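PDB 5JBD: inactive glucansucrase from Lactobacillus reuteri, which is an inactive member of glycoside hydrolase family 70, built around a TIM-type barrel, and holds a calcium ion in this structure. Local coordinates for residues R373-E379 and N456-V460; I452-K457 and V497-M503. One frame throughout, in Å; residues are numbered along the deposited sequence.

Contact 1: R373-E379 and N456-V460; sequences RQNDTTE and NKDTV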
# COMPACT_ATOMS: atom_id res chain seq x y z
N ARG A 373 -28.10 -11.83 -3.37
CA ARG A 373 -28.07 -13.29 -3.29
C ARG A 373 -29.37 -13.88 -2.70
O ARG A 373 -29.38 -14.98 -2.17
CB ARG A 373 -26.84 -13.77 -2.52
CG ARG A 373 -25.53 -13.44 -3.22
CD ARG A 373 -24.30 -13.98 -2.48
NE ARG A 373 -23.08 -13.78 -3.28
CZ ARG A 373 -22.32 -12.68 -3.27
NH1 ARG A 373 -22.61 -11.64 -2.49
NH2 ARG A 373 -21.27 -12.61 -4.07
N GLN A 374 -30.48 -13.14 -2.82
CA GLN A 374 -31.78 -13.65 -2.40
C GLN A 374 -32.09 -14.96 -3.12
O GLN A 374 -32.45 -15.94 -2.49
CB GLN A 374 -32.90 -12.63 -2.67
CG GLN A 374 -34.24 -13.02 -2.06
CD GLN A 374 -34.35 -12.63 -0.61
OE1 GLN A 374 -34.22 -11.45 -0.28
NE2 GLN A 374 -34.61 -13.61 0.27
N ASN A 375 -31.96 -14.95 -4.44
CA ASN A 375 -32.22 -16.13 -5.24
C ASN A 375 -31.42 -16.00 -6.54
O ASN A 375 -31.94 -15.61 -7.59
CB ASN A 375 -33.72 -16.29 -5.48
CG ASN A 375 -34.11 -17.70 -5.90
OD1 ASN A 375 -33.55 -18.70 -5.44
ND2 ASN A 375 -35.11 -17.78 -6.77
N ASP A 376 -30.14 -16.32 -6.43
CA ASP A 376 -29.15 -16.13 -7.50
C ASP A 376 -29.06 -17.44 -8.26
O ASP A 376 -28.39 -18.37 -7.79
CB ASP A 376 -27.82 -15.72 -6.88
CG ASP A 376 -26.71 -15.47 -7.90
OD1 ASP A 376 -26.89 -15.74 -9.12
OD2 ASP A 376 -25.61 -15.02 -7.44
N THR A 377 -29.74 -17.50 -9.41
CA THR A 377 -29.92 -18.75 -10.16
C THR A 377 -29.55 -18.65 -11.64
O THR A 377 -30.00 -19.47 -12.45
CB THR A 377 -31.38 -19.26 -10.05
OG1 THR A 377 -32.26 -18.33 -10.68
CG2 THR A 377 -31.78 -19.45 -8.59
N THR A 378 -28.73 -17.66 -11.99
CA THR A 378 -28.25 -17.43 -13.34
C THR A 378 -26.73 -17.35 -13.29
O THR A 378 -26.13 -17.28 -12.22
CB THR A 378 -28.80 -16.12 -13.91
OG1 THR A 378 -28.50 -15.05 -13.00
CG2 THR A 378 -30.32 -16.20 -14.14
N GLU A 379 -26.10 -17.36 -14.47
CA GLU A 379 -24.65 -17.22 -14.60
C GLU A 379 -24.30 -16.19 -15.67
O GLU A 379 -25.14 -15.83 -16.49
CB GLU A 379 -24.00 -18.58 -14.89
CG GLU A 379 -23.87 -19.44 -13.63
CD GLU A 379 -23.43 -20.85 -13.94
OE1 GLU A 379 -22.29 -21.05 -14.46
OE2 GLU A 379 -24.21 -21.77 -13.64
N ASN A 456 -20.76 -18.19 -0.65
CA ASN A 456 -21.38 -17.25 -1.59
C ASN A 456 -21.10 -17.59 -3.07
O ASN A 456 -19.97 -17.92 -3.44
CB ASN A 456 -20.91 -15.81 -1.32
CG ASN A 456 -21.76 -15.08 -0.29
OD1 ASN A 456 -22.83 -15.54 0.14
ND2 ASN A 456 -21.32 -13.88 0.07
N LYS A 457 -22.15 -17.49 -3.90
CA LYS A 457 -22.04 -17.63 -5.36
C LYS A 457 -21.57 -16.31 -5.96
O LYS A 457 -21.74 -15.24 -5.35
CB LYS A 457 -23.44 -17.97 -5.92
CG LYS A 457 -23.51 -18.35 -7.39
CD LYS A 457 -24.93 -18.76 -7.76
CE LYS A 457 -25.05 -19.18 -9.22
NZ LYS A 457 -24.65 -18.09 -10.13
N ASP A 458 -21.09 -16.36 -7.20
CA ASP A 458 -20.70 -15.16 -7.94
C ASP A 458 -19.66 -14.33 -7.18
O ASP A 458 -19.85 -13.13 -6.94
CB ASP A 458 -21.93 -14.35 -8.36
CG ASP A 458 -22.68 -15.01 -9.52
OD1 ASP A 458 -22.06 -15.29 -10.56
OD2 ASP A 458 -23.89 -15.25 -9.37
N THR A 459 -18.59 -15.00 -6.78
CA THR A 459 -17.41 -14.35 -6.25
C THR A 459 -16.20 -15.27 -6.24
O THR A 459 -16.34 -16.49 -6.21
CB THR A 459 -17.65 -13.80 -4.79
OG1 THR A 459 -16.58 -12.91 -4.43
CG2 THR A 459 -17.74 -14.92 -3.79
N VAL A 460 -15.00 -14.68 -6.25
CA VAL A 460 -13.78 -15.39 -5.89
C VAL A 460 -13.42 -14.93 -4.47
O VAL A 460 -12.95 -13.82 -4.27
CB VAL A 460 -12.61 -15.11 -6.87
CG1 VAL A 460 -11.37 -15.89 -6.44
CG2 VAL A 460 -13.03 -15.46 -8.29
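Asp376 and Lys457 are the closest backbone neighbours, 7.6 Å between their CA atoms, so the loop after helix 446-455 meets short strand 375-376 through side chains that span the gap. Arg373 runs extended from CG to NE and grips one carbonyl side-on: Lys457 O, lying in the guanidinium plane, accepts from Arg373 NE at 2.9 Å and from NH2 at 3.0 Å. NH2 adds a weak bond to Asp458 O, and NH1 goes to Ser369 OG. The amide of Asn456 stacks on one guanidinium face, the planes only 4° apart, with Asn456 ND2 offset toward the rim; its OD1 accepts from Gln501 NE2.

Lys457 crosses in the other direction. Its chain is straight as far as CE and turns at the last torsion (chi4 -59°), which lets NZ donate a hydrogen bond to Thr378 O at 2.7 Å. The same ammonium forms a salt bridge to Asp458 OD2 at 3.0 Å, approaching from above the carboxylate plane, and a weaker one to Asp376 OD1 at 3.4 Å. The two carboxylates are nearly coplanar, with Asp376 OD2 and Asp458 OD2 just 2.6 Å apart. Asp458 OD1 turns to Ser643 OG, while Glu379 passes the ammonium with its CG and bonds to Ala645 N through OE1.

The loop leads into strand 460-464 of the parallel barrel. Arg373 and Lys457 each hold a backbone carbonyl of the other segment, and the buried ammonium, bridging both acids, would be expected to offset their like charges.

Contact 2: I452-K457 and V497-M503; sequences ILLSNK and VSGGQTM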
# COMPACT_ATOMS: atom_id res chain seq x y z
N ILE A 452 -20.13 -17.51 5.41
CA ILE A 452 -20.85 -16.75 4.39
C ILE A 452 -19.95 -16.53 3.17
O ILE A 452 -20.34 -16.85 2.03
CB ILE A 452 -21.37 -15.39 4.95
CG1 ILE A 452 -22.46 -15.60 6.02
CG2 ILE A 452 -21.86 -14.47 3.83
CD1 ILE A 452 -23.78 -16.16 5.50
N LEU A 453 -18.74 -15.98 3.40
CA LEU A 453 -17.81 -15.71 2.32
C LEU A 453 -17.54 -16.94 1.43
O LEU A 453 -17.56 -16.85 0.21
CB LEU A 453 -16.47 -15.19 2.86
CG LEU A 453 -15.58 -14.55 1.77
CD1 LEU A 453 -15.92 -13.07 1.62
CD2 LEU A 453 -14.10 -14.71 2.08
N LEU A 454 -17.32 -18.09 2.06
CA LEU A 454 -16.91 -19.28 1.33
C LEU A 454 -18.05 -20.07 0.69
O LEU A 454 -17.79 -20.97 -0.11
CB LEU A 454 -16.08 -20.18 2.25
CG LEU A 454 -14.73 -19.54 2.67
CD1 LEU A 454 -14.08 -20.34 3.79
CD2 LEU A 454 -13.77 -19.41 1.50
N SER A 455 -19.29 -19.77 1.05
CA SER A 455 -20.47 -20.39 0.43
C SER A 455 -21.14 -19.48 -0.60
O SER A 455 -21.99 -19.94 -1.36
CB SER A 455 -21.48 -20.82 1.50
OG SER A 455 -21.93 -19.73 2.29
N ASN A 456 -20.76 -18.19 -0.65
CA ASN A 456 -21.38 -17.25 -1.59
C ASN A 456 -21.10 -17.59 -3.07
O ASN A 456 -19.97 -17.92 -3.44
CB ASN A 456 -20.91 -15.81 -1.32
CG ASN A 456 -21.76 -15.08 -0.29
OD1 ASN A 456 -22.83 -15.54 0.14
ND2 ASN A 456 -21.32 -13.88 0.07
N LYS A 457 -22.15 -17.49 -3.90
CA LYS A 457 -22.04 -17.63 -5.36
C LYS A 457 -21.57 -16.31 -5.96
O LYS A 457 -21.74 -15.24 -5.35
CB LYS A 457 -23.44 -17.97 -5.92
CG LYS A 457 -23.51 -18.35 -7.39
CD LYS A 457 -24.93 -18.76 -7.76
CE LYS A 457 -25.05 -19.18 -9.22
NZ LYS A 457 -24.65 -18.09 -10.13
N VAL A 497 -19.49 -26.83 -2.64
CA VAL A 497 -20.09 -25.53 -2.97
C VAL A 497 -20.19 -25.32 -4.49
O VAL A 497 -19.18 -25.12 -5.17
CB VAL A 497 -19.34 -24.40 -2.26
CG1 VAL A 497 -19.77 -23.03 -2.76
CG2 VAL A 497 -19.56 -24.51 -0.76
N SER A 498 -21.42 -25.40 -5.00
CA SER A 498 -21.72 -25.16 -6.41
C SER A 498 -23.24 -25.03 -6.57
O SER A 498 -23.97 -25.32 -5.63
CB SER A 498 -21.18 -26.29 -7.31
OG SER A 498 -21.30 -25.98 -8.69
N GLY A 499 -23.68 -24.56 -7.73
CA GLY A 499 -25.11 -24.42 -8.04
C GLY A 499 -25.69 -23.09 -7.64
O GLY A 499 -24.96 -22.18 -7.21
N GLY A 500 -27.02 -22.97 -7.80
CA GLY A 500 -27.75 -21.78 -7.41
C GLY A 500 -27.64 -21.49 -5.93
O GLY A 500 -27.24 -22.34 -5.14
N GLN A 501 -27.95 -20.25 -5.56
CA GLN A 501 -27.92 -19.83 -4.16
C GLN A 501 -29.22 -19.13 -3.80
O GLN A 501 -29.70 -18.28 -4.57
CB GLN A 501 -26.77 -18.86 -3.89
CG GLN A 501 -26.69 -18.41 -2.43
CD GLN A 501 -25.47 -17.57 -2.13
OE1 GLN A 501 -24.79 -17.11 -3.04
NE2 GLN A 501 -25.17 -17.38 -0.85
N THR A 502 -29.73 -19.45 -2.62
CA THR A 502 -30.87 -18.77 -2.03
C THR A 502 -30.54 -18.42 -0.58
O THR A 502 -30.10 -19.28 0.18
CB THR A 502 -32.15 -19.65 -2.08
OG1 THR A 502 -32.41 -20.04 -3.43
CG2 THR A 502 -33.38 -18.92 -1.51
N MET A 503 -30.72 -17.16 -0.22
CA MET A 503 -30.54 -16.70 1.15
C MET A 503 -31.89 -16.24 1.67
O MET A 503 -32.52 -15.36 1.07
CB MET A 503 -29.57 -15.54 1.23
CG MET A 503 -28.14 -15.88 0.83
SD MET A 503 -27.00 -14.50 1.09
CE MET A 503 -26.82 -14.52 2.86
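Gln501 meets the chain at Asn456 and Lys457 through nearly every part of its side chain. Its CB packs against CB of Lys457 at 4.0 Å. CG lies anti to the backbone N (chi1 -179°), and the chain stays extended beyond it, so the amide is carried away from strand 501-505 to the turn that follows helix 446-455. There CD stands 3.8 Å from the Lys457 N atom. OE1 takes that N-H at 2.8 Å in a nearly straight bond, although the donor sits above the carbonyl plane. At the other corner NE2 gives a hydrogen to Asn456 OD1 at 3.1 Å, with an N-H...O angle of 172°; the acceptor lies in the plane of the Gln501 amide, whereas the two amides are turned 50° against each other. NE2 also bonds to Ser513 OG in the next strand, 510-515.

Aliphatic carbons pack around this pair of bonds, partly against backbone oxygens. The aliphatic part of Lys457 lies along the glycine turn, its CD 3.5 Å from Gly499 O, an oxygen that accepts a hydrogen bond from Arg515 NH2. The positive phi of Gly499 suits a residue without a side chain. Val497, just past helix 483-496, sets its CG1 3.9 Å from Leu454 O. At the far end CD1 of Ile452 and CE of Met503 touch at 4.3 Å.

The contact thus joins the C-terminal part of helix 446-455 and the turn beyond it to the antiparallel sheet. One buried primary amide serves as acceptor and donor at once: it satisfies the backbone N-H of Lys457 and helps to set the rotation of the Asn456 amide; with the bond to Ser513 OG, these bonds hold the Gln501 amide in place.

Contact 1 and contact 2 lie about 6 Å apart, centre to centre, and share Asn456 and Lys457, which are held by strand 375-376 and its flanks in one and by strand 501-505 in the other. Those strands are antiparallel neighbours: Asp376 N and Gln501 O, 2.7 Å apart, probably form a hydrogen bond, as do Asn375 OD1 and Thr502 OG1, also 2.7 Å apart. Arg373 CD packs 3.2 Å from Gln501 OE1, so the arginine and glutamine converge on the same loop. Both contacts lie about 30 Å from the chain's centre, where the barrel meets the antiparallel sheet, and neither contains a calcium ligand (Glu237, Asp243, Asn287 and Asn751).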